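Long-range contacts in putative uncharacterized protein (Methanosarcina barkeri str. Fusaro, PDB 3P43), which probably acts as a manganese-dependent 3'-phosphoesterase in DNA repair, being an archaeal member of the LigD phosphoesterase superfamily: residues R71-E75 with G144-F148; Y83-G88 with V100-R105. One frame throughout, in Å; residues are numbered along the deposited sequence. Where two conformers were deposited one is given.

Contact 1: R71-E75 with G144-F148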
ATOM      1  N   ARG A  71      -2.165   0.466 -11.365  1.00 18.47           N
ATOM      2  CA  ARG A  71      -0.939   1.068 -10.850  1.00 20.10           C
ATOM      3  C   ARG A  71       0.164   0.037 -10.646  1.00 19.41           C
ATOM      4  O   ARG A  71      -0.112  -1.136 -10.405  1.00 21.24           O
ATOM      5  CB  ARG A  71      -1.206   1.777  -9.519  1.00 19.31           C
ATOM      6  CG  ARG A  71      -2.184   2.925  -9.605  1.00 21.95           C
ATOM      7  CD  ARG A  71      -1.550   4.133 -10.257  1.00 23.70           C
ATOM      8  NE  ARG A  71      -2.296   5.347  -9.947  1.00 29.00           N
ATOM      9  CZ  ARG A  71      -2.851   6.137 -10.856  1.00 26.90           C
ATOM     10  NH1 ARG A  71      -2.732   5.848 -12.144  1.00 23.67           N
ATOM     11  NH2 ARG A  71      -3.516   7.221 -10.474  1.00 33.54           N
ATOM     12  N   LEU A  72       1.412   0.484 -10.741  1.00 18.97           N
ATOM     13  CA  LEU A  72       2.550  -0.327 -10.319  1.00 21.39           C
ATOM     14  C   LEU A  72       2.682  -0.259  -8.800  1.00 19.71           C
ATOM     15  O   LEU A  72       2.585   0.816  -8.209  1.00 21.69           O
ATOM     16  CB  LEU A  72       3.844   0.178 -10.963  1.00 24.00           C
ATOM     17  CG  LEU A  72       5.146  -0.356 -10.359  1.00 24.58           C
ATOM     18  CD1 LEU A  72       5.316  -1.847 -10.644  1.00 21.30           C
ATOM     19  CD2 LEU A  72       6.355   0.433 -10.856  1.00 23.58           C
ATOM     20  N   ALA A  73       2.890  -1.405  -8.167  1.00 20.86           N
ATOM     21  CA  ALA A  73       3.145  -1.441  -6.730  1.00 15.22           C
ATOM     22  C   ALA A  73       4.396  -2.259  -6.468  1.00 15.72           C
ATOM     23  O   ALA A  73       4.468  -3.425  -6.844  1.00 17.81           O
ATOM     24  CB  ALA A  73       1.963  -2.020  -5.988  1.00 13.60           C
ATOM     25  N   ILE A  74       5.384  -1.636  -5.839  1.00 14.57           N
ATOM     26  CA  ILE A  74       6.656  -2.288  -5.561  1.00 16.50           C
ATOM     27  C   ILE A  74       6.746  -2.684  -4.096  1.00 17.69           C
ATOM     28  O   ILE A  74       6.735  -1.821  -3.222  1.00 18.73           O
ATOM     29  CB  ILE A  74       7.842  -1.356  -5.882  1.00 18.22           C
ATOM     30  CG1 ILE A  74       7.646  -0.700  -7.250  1.00 19.06           C
ATOM     31  CG2 ILE A  74       9.162  -2.125  -5.826  1.00 16.88           C
ATOM     32  CD1 ILE A  74       8.637   0.419  -7.546  1.00 23.91           C
ATOM     33  N   GLU A  75       6.831  -3.984  -3.825  1.00 13.47           N
ATOM     34  CA  GLU A  75       6.966  -4.463  -2.457  0.56 17.88           C
ATOM     35  C   GLU A  75       8.176  -3.832  -1.773  1.00 19.90           C
ATOM     36  O   GLU A  75       9.275  -3.790  -2.333  1.00 21.49           O
ATOM     37  CB  GLU A  75       7.080  -5.988  -2.427  0.56 18.33           C
ATOM     38  CG  GLU A  75       7.362  -6.559  -1.042  0.56 21.62           C
ATOM     39  CD  GLU A  75       7.419  -8.078  -1.029  0.56 21.25           C
ATOM     40  OE1 GLU A  75       6.430  -8.716  -1.441  0.56 19.16           O
ATOM     41  OE2 GLU A  75       8.451  -8.633  -0.597  0.56 23.57           O
ATOM     42  N   GLY A 144       7.389  -6.709  -9.469  1.00 24.08           N
ATOM     43  CA  GLY A 144       6.388  -5.757  -9.027  1.00 20.12           C
ATOM     44  C   GLY A 144       4.981  -6.315  -9.052  1.00 19.88           C
ATOM     45  O   GLY A 144       4.739  -7.421  -9.539  1.00 19.66           O
ATOM     46  N   TRP A 145       4.042  -5.538  -8.526  1.00 16.41           N
ATOM     47  CA  TRP A 145       2.655  -5.967  -8.451  1.00 16.69           C
ATOM     48  C   TRP A 145       1.757  -5.044  -9.242  1.00 17.26           C
ATOM     49  O   TRP A 145       1.934  -3.821  -9.218  1.00 20.42           O
ATOM     50  CB  TRP A 145       2.181  -5.968  -7.003  1.00 16.45           C
ATOM     51  CG  TRP A 145       2.921  -6.898  -6.106  1.00 16.83           C
ATOM     52  CD1 TRP A 145       4.235  -6.821  -5.749  1.00 16.10           C
ATOM     53  CD2 TRP A 145       2.383  -8.033  -5.423  1.00 16.47           C
ATOM     54  NE1 TRP A 145       4.550  -7.840  -4.890  1.00 14.84           N
ATOM     55  CE2 TRP A 145       3.431  -8.601  -4.672  1.00 14.51           C
ATOM     56  CE3 TRP A 145       1.116  -8.626  -5.372  1.00 15.96           C
ATOM     57  CZ2 TRP A 145       3.255  -9.740  -3.882  1.00 13.77           C
ATOM     58  CZ3 TRP A 145       0.942  -9.756  -4.590  1.00 17.94           C
ATOM     59  CH2 TRP A 145       2.008 -10.300  -3.854  1.00 15.30           C
ATOM     60  N   LEU A 146       0.791  -5.628  -9.938  1.00 17.07           N
ATOM     61  CA  LEU A 146      -0.267  -4.853 -10.579  1.00 18.76           C
ATOM     62  C   LEU A 146      -1.339  -4.528  -9.541  1.00 18.44           C
ATOM     63  O   LEU A 146      -1.903  -5.428  -8.923  1.00 16.82           O
ATOM     64  CB  LEU A 146      -0.894  -5.652 -11.717  1.00 18.53           C
ATOM     65  CG  LEU A 146      -1.858  -4.856 -12.588  1.00 21.86           C
ATOM     66  CD1 LEU A 146      -1.049  -3.954 -13.485  1.00 19.25           C
ATOM     67  CD2 LEU A 146      -2.728  -5.787 -13.410  1.00 21.42           C
ATOM     68  N   PHE A 147      -1.629  -3.243  -9.366  1.00 15.48           N
ATOM     69  CA  PHE A 147      -2.510  -2.788  -8.297  1.00 13.78           C
ATOM     70  C   PHE A 147      -3.745  -2.079  -8.865  1.00 17.86           C
ATOM     71  O   PHE A 147      -3.619  -1.109  -9.603  1.00 14.20           O
ATOM     72  CB  PHE A 147      -1.718  -1.843  -7.386  1.00 14.16           C
ATOM     73  CG  PHE A 147      -2.490  -1.313  -6.209  1.00 16.24           C
ATOM     74  CD1 PHE A 147      -3.469  -2.077  -5.591  1.00 18.29           C
ATOM     75  CD2 PHE A 147      -2.205  -0.059  -5.694  1.00 19.83           C
ATOM     76  CE1 PHE A 147      -4.163  -1.590  -4.498  1.00 17.93           C
ATOM     77  CE2 PHE A 147      -2.896   0.438  -4.601  1.00 19.98           C
ATOM     78  CZ  PHE A 147      -3.878  -0.329  -4.003  1.00 18.33           C
ATOM     79  N   PHE A 148      -4.939  -2.553  -8.521  1.00 17.65           N
ATOM     80  CA  PHE A 148      -6.152  -1.925  -9.040  1.00 17.07           C
ATOM     81  C   PHE A 148      -7.405  -2.197  -8.211  1.00 17.16           C
ATOM     82  O   PHE A 148      -7.455  -3.135  -7.419  1.00 16.11           O
ATOM     83  CB  PHE A 148      -6.394  -2.340 -10.502  1.00 16.55           C
ATOM     84  CG  PHE A 148      -6.576  -3.823 -10.698  1.00 16.92           C
ATOM     85  CD1 PHE A 148      -7.841  -4.385 -10.709  1.00 18.95           C
ATOM     86  CD2 PHE A 148      -5.479  -4.651 -10.883  1.00 16.29           C
ATOM     87  CE1 PHE A 148      -8.013  -5.749 -10.897  1.00 20.57           C
ATOM     88  CE2 PHE A 148      -5.641  -6.015 -11.073  1.00 15.46           C
ATOM     89  CZ  PHE A 148      -6.912  -6.564 -11.077  1.00 18.84           C
TER

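Contact 2: Y83-G88 with V100-R105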
ATOM      1  N   TYR A  83       3.471   2.322  12.788  1.00 24.01           N
ATOM      2  CA  TYR A  83       3.795   3.242  11.712  1.00 20.32           C
ATOM      3  C   TYR A  83       2.536   3.727  10.999  1.00 20.92           C
ATOM      4  O   TYR A  83       2.556   4.757  10.332  1.00 18.87           O
ATOM      5  CB  TYR A  83       4.747   2.581  10.717  1.00 23.13           C
ATOM      6  CG  TYR A  83       5.636   3.560   9.985  1.00 21.30           C
ATOM      7  CD1 TYR A  83       6.653   4.227  10.649  1.00 24.19           C
ATOM      8  CD2 TYR A  83       5.463   3.810   8.632  1.00 20.56           C
ATOM      9  CE1 TYR A  83       7.470   5.123   9.986  1.00 25.52           C
ATOM     10  CE2 TYR A  83       6.274   4.697   7.961  1.00 22.94           C
ATOM     11  CZ  TYR A  83       7.278   5.351   8.643  1.00 26.10           C
ATOM     12  OH  TYR A  83       8.093   6.239   7.983  1.00 20.38           O
ATOM     13  N   ALA A  84       1.440   2.987  11.148  1.00 21.50           N
ATOM     14  CA  ALA A  84       0.165   3.380  10.550  1.00 23.09           C
ATOM     15  C   ALA A  84      -0.322   4.719  11.105  1.00 24.99           C
ATOM     16  O   ALA A  84      -1.204   5.363  10.536  1.00 26.10           O
ATOM     17  CB  ALA A  84      -0.881   2.302  10.772  1.00 23.07           C
ATOM     18  N   ASP A  85       0.262   5.129  12.222  1.00 23.72           N
ATOM     19  CA  ASP A  85      -0.137   6.357  12.891  1.00 22.91           C
ATOM     20  C   ASP A  85       0.837   7.497  12.622  1.00 21.94           C
ATOM     21  O   ASP A  85       0.616   8.614  13.082  1.00 20.32           O
ATOM     22  CB  ASP A  85      -0.216   6.125  14.403  1.00 25.24           C
ATOM     23  CG  ASP A  85      -1.434   5.327  14.810  1.00 30.14           C
ATOM     24  OD1 ASP A  85      -2.460   5.388  14.098  1.00 33.21           O
ATOM     25  OD2 ASP A  85      -1.371   4.652  15.858  1.00 40.53           O
ATOM     26  N   PHE A  86       1.920   7.226  11.896  1.00 17.93           N
ATOM     27  CA  PHE A  86       2.969   8.225  11.778  1.00 17.73           C
ATOM     28  C   PHE A  86       2.802   9.239  10.650  1.00 19.94           C
ATOM     29  O   PHE A  86       2.561   8.886   9.498  1.00 17.66           O
ATOM     30  CB  PHE A  86       4.370   7.625  11.701  1.00 16.31           C
ATOM     31  CG  PHE A  86       5.432   8.673  11.622  1.00 16.78           C
ATOM     32  CD1 PHE A  86       5.836   9.348  12.769  1.00 20.94           C
ATOM     33  CD2 PHE A  86       5.960   9.053  10.405  1.00 16.00           C
ATOM     34  CE1 PHE A  86       6.782  10.344  12.706  1.00 17.34           C
ATOM     35  CE2 PHE A  86       6.918  10.052  10.330  1.00 20.36           C
ATOM     36  CZ  PHE A  86       7.330  10.700  11.482  1.00 18.89           C
ATOM     37  N   GLU A  87       2.988  10.503  11.017  1.00 18.20           N
ATOM     38  CA  GLU A  87       2.827  11.636  10.129  1.00 17.57           C
ATOM     39  C   GLU A  87       3.831  12.673  10.608  1.00 20.94           C
ATOM     40  O   GLU A  87       3.745  13.150  11.739  1.00 19.53           O
ATOM     41  CB  GLU A  87       1.396  12.156  10.253  1.00 20.83           C
ATOM     42  CG  GLU A  87       0.987  13.251   9.304  1.00 23.64           C
ATOM     43  CD  GLU A  87      -0.528  13.355   9.202  1.00 26.44           C
ATOM     44  OE1 GLU A  87      -1.155  13.974  10.091  1.00 30.85           O
ATOM     45  OE2 GLU A  87      -1.097  12.797   8.243  1.00 22.21           O
ATOM     46  N   GLY A  88       4.800  12.995   9.759  1.00 19.66           N
ATOM     47  CA  GLY A  88       5.938  13.808  10.162  1.00 20.32           C
ATOM     48  C   GLY A  88       7.123  13.539   9.256  1.00 18.37           C
ATOM     49  O   GLY A  88       6.954  13.021   8.155  1.00 18.90           O
ATOM     50  N   VAL A 100       6.290  12.359   5.593  1.00 18.56           N
ATOM     51  CA  VAL A 100       5.242  11.345   5.592  1.00 16.27           C
ATOM     52  C   VAL A 100       3.909  11.933   6.037  1.00 17.19           C
ATOM     53  O   VAL A 100       3.823  12.560   7.088  1.00 13.33           O
ATOM     54  CB  VAL A 100       5.598  10.173   6.527  1.00 17.44           C
ATOM     55  CG1 VAL A 100       4.459   9.145   6.569  1.00 14.83           C
ATOM     56  CG2 VAL A 100       6.914   9.526   6.101  1.00 18.98           C
ATOM     57  N   GLU A 101       2.872  11.722   5.233  1.00 17.13           N
ATOM     58  CA  GLU A 101       1.525  12.164   5.590  1.00 18.44           C
ATOM     59  C   GLU A 101       0.505  11.055   5.367  1.00 17.24           C
ATOM     60  O   GLU A 101       0.601  10.296   4.402  1.00 18.82           O
ATOM     61  CB  GLU A 101       1.118  13.400   4.786  1.00 20.65           C
ATOM     62  CG  GLU A 101      -0.310  13.862   5.074  1.00 24.77           C
ATOM     63  CD  GLU A 101      -0.640  15.192   4.427  1.00 33.52           C
ATOM     64  OE1 GLU A 101      -0.892  15.209   3.203  1.00 36.26           O
ATOM     65  OE2 GLU A 101      -0.646  16.219   5.141  1.00 32.04           O
ATOM     66  N   ILE A 102      -0.472  10.960   6.261  1.00 21.65           N
ATOM     67  CA  ILE A 102      -1.526   9.970   6.109  1.00 20.43           C
ATOM     68  C   ILE A 102      -2.478  10.450   5.032  1.00 18.49           C
ATOM     69  O   ILE A 102      -3.160  11.457   5.211  1.00 17.40           O
ATOM     70  CB  ILE A 102      -2.323   9.749   7.408  1.00 19.13           C
ATOM     71  CG1 ILE A 102      -1.390   9.413   8.571  1.00 26.62           C
ATOM     72  CG2 ILE A 102      -3.331   8.621   7.217  1.00 16.78           C
ATOM     73  CD1 ILE A 102      -0.921   7.988   8.572  1.00 22.28           C
ATOM     74  N   TRP A 103      -2.508   9.729   3.912  1.00 21.82           N
ATOM     75  CA  TRP A 103      -3.397  10.044   2.799  1.00 17.03           C
ATOM     76  C   TRP A 103      -4.756   9.371   2.958  1.00 19.79           C
ATOM     77  O   TRP A 103      -5.789   9.966   2.655  1.00 17.91           O
ATOM     78  CB  TRP A 103      -2.758   9.621   1.485  1.00 16.49           C
ATOM     79  CG  TRP A 103      -3.547   9.985   0.259  1.00 19.51           C
ATOM     80  CD1 TRP A 103      -3.588  11.204  -0.355  1.00 24.09           C
ATOM     81  CD2 TRP A 103      -4.372   9.113  -0.530  1.00 21.89           C
ATOM     82  NE1 TRP A 103      -4.397  11.150  -1.464  1.00 17.64           N
ATOM     83  CE2 TRP A 103      -4.889   9.878  -1.593  1.00 22.08           C
ATOM     84  CE3 TRP A 103      -4.731   7.765  -0.432  1.00 20.66           C
ATOM     85  CZ2 TRP A 103      -5.746   9.340  -2.549  1.00 22.67           C
ATOM     86  CZ3 TRP A 103      -5.580   7.231  -1.387  1.00 21.43           C
ATOM     87  CH2 TRP A 103      -6.075   8.017  -2.430  1.00 23.22           C
ATOM     88  N   ASP A 104      -4.750   8.122   3.418  1.00 18.36           N
ATOM     89  CA  ASP A 104      -5.987   7.435   3.769  1.00 17.36           C
ATOM     90  C   ASP A 104      -5.711   6.421   4.872  1.00 16.22           C
ATOM     91  O   ASP A 104      -4.569   6.023   5.100  1.00 14.18           O
ATOM     92  CB  ASP A 104      -6.605   6.735   2.552  1.00 16.91           C
ATOM     93  CG  ASP A 104      -8.067   6.349   2.773  1.00 17.81           C
ATOM     94  OD1 ASP A 104      -8.697   6.866   3.716  1.00 21.60           O
ATOM     95  OD2 ASP A 104      -8.592   5.530   1.996  1.00 20.10           O
ATOM     96  N   ARG A 105      -6.766   6.002   5.553  1.00 16.63           N
ATOM     97  CA  ARG A 105      -6.625   5.063   6.651  1.00 15.56           C
ATOM     98  C   ARG A 105      -7.950   4.355   6.902  1.00 16.07           C
ATOM     99  O   ARG A 105      -9.014   4.971   6.855  1.00 17.50           O
ATOM    100  CB  ARG A 105      -6.163   5.796   7.914  1.00 19.76           C
ATOM    101  CG  ARG A 105      -5.770   4.867   9.045  1.00 20.49           C
ATOM    102  CD  ARG A 105      -5.792   5.566  10.389  1.00 29.33           C
ATOM    103  NE  ARG A 105      -5.748   4.585  11.468  1.00 41.17           N
ATOM    104  CZ  ARG A 105      -4.628   4.059  11.945  1.00 35.64           C
ATOM    105  NH1 ARG A 105      -3.460   4.437  11.446  1.00 32.69           N
ATOM    106  NH2 ARG A 105      -4.675   3.162  12.923  1.00 34.28           N
TER

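Contact 1: R71-E75 with G144-F148
A73 and W145 face each other as an antiparallel hydrogen-bonded pair, and their side chains emerge on the same face of the sheet as those of R71 and F147. The methyl of A73 rests against both aromatic stems, with its CB 4.1 Å from CB of W145 and 3.9 Å from CB of F147; each ring begins beside alanine and then reaches into the interior. With CG anti to the carbonyl carbon (chi1 -62°), the indole of W145 swings toward E75 and brings the edge of its five-membered ring near A73 O, which is 3.6 Å from W145 CD1. E75 meets the indole through its stem, CB lying 4.0 Å from W145 NE1. Two reciprocal pairs of backbone bonds fix the register: R71 N reaches F147 O at 2.8 Å, and W145 N reaches A73 O at 2.7 Å. L72 and L146 project from the other, exposed face. The far end of R71 leads away and gives its NE to the carbonyl of E62. Strand 53-59 flanks 71-75, putting W57 edge-to-face with W145, while strand 130-135 borders 145-149 on its far side.

Contact 2: Y83-G88 with V100-R105
A short antiparallel beta ladder, entered from a 3-10 turn, joins 83-88 to the long strand 98-114 in the beta-barrel phosphoesterase domain, with the V100 side chain about 7 Å from the bound manganese. G88 and V100 form its hydrogen-bonded pair: V100 N reaches G88 O at 2.7 Å, and G88 N returns a bond to V100 O. Just before the ladder, E87 replaces the next backbone link with its side chain. Its CG is anti to the backbone N (chi1 -174°) and the chain runs on extended, until OE2 accepts the I102 N-H at 2.8 Å through its anti lone pair, the bond fairly straight at 159°. V100 packs against the loop, with CG1 3.5 Å from F86 O and CB 4.0 Å from CE2 of F86; the side chains of F86 and V100 cross at about a right angle, and CG2 approaches the Y83 hydroxyl. Cutting V100 back to alanine would keep CB beside F86, but losing CG1 and CG2 is likely to open a gap next to F86 O and the Y83 hydroxyl. I102 CD1 lies 3.3 Å from A84 O. Beyond it the classic bulge of W103 and D104, both opposite V34, precedes R105, which extends back to the turn. There the D85 carboxylate, tilted 24° from the guanidinium plane, sets OD1 over one guanidinium face, 3.0 Å from R105 NH1 in a salt bridge.

Overall arrangement
Both contacts belong to one curled antiparallel sheet, and they join strands at two separate points of the barrel wall. Their centres stand 20 Å apart with the middle of the chain between them, and their nearest atoms remain about 8 Å apart without touching. Along the sequence the residues of contact 2 fall within the span of chain between the two halves of contact 1, and strand 70-80 leads from the first toward the loop of the second. The manganese, bound by H37, H43 and D45, lies closer to contact 2: about 7 Å from the V100 side chain, against about 12 Å from that of A73. Neither contact supplies a metal ligand. Strand 31-38, which carries H37, pairs directly with strand 98-114.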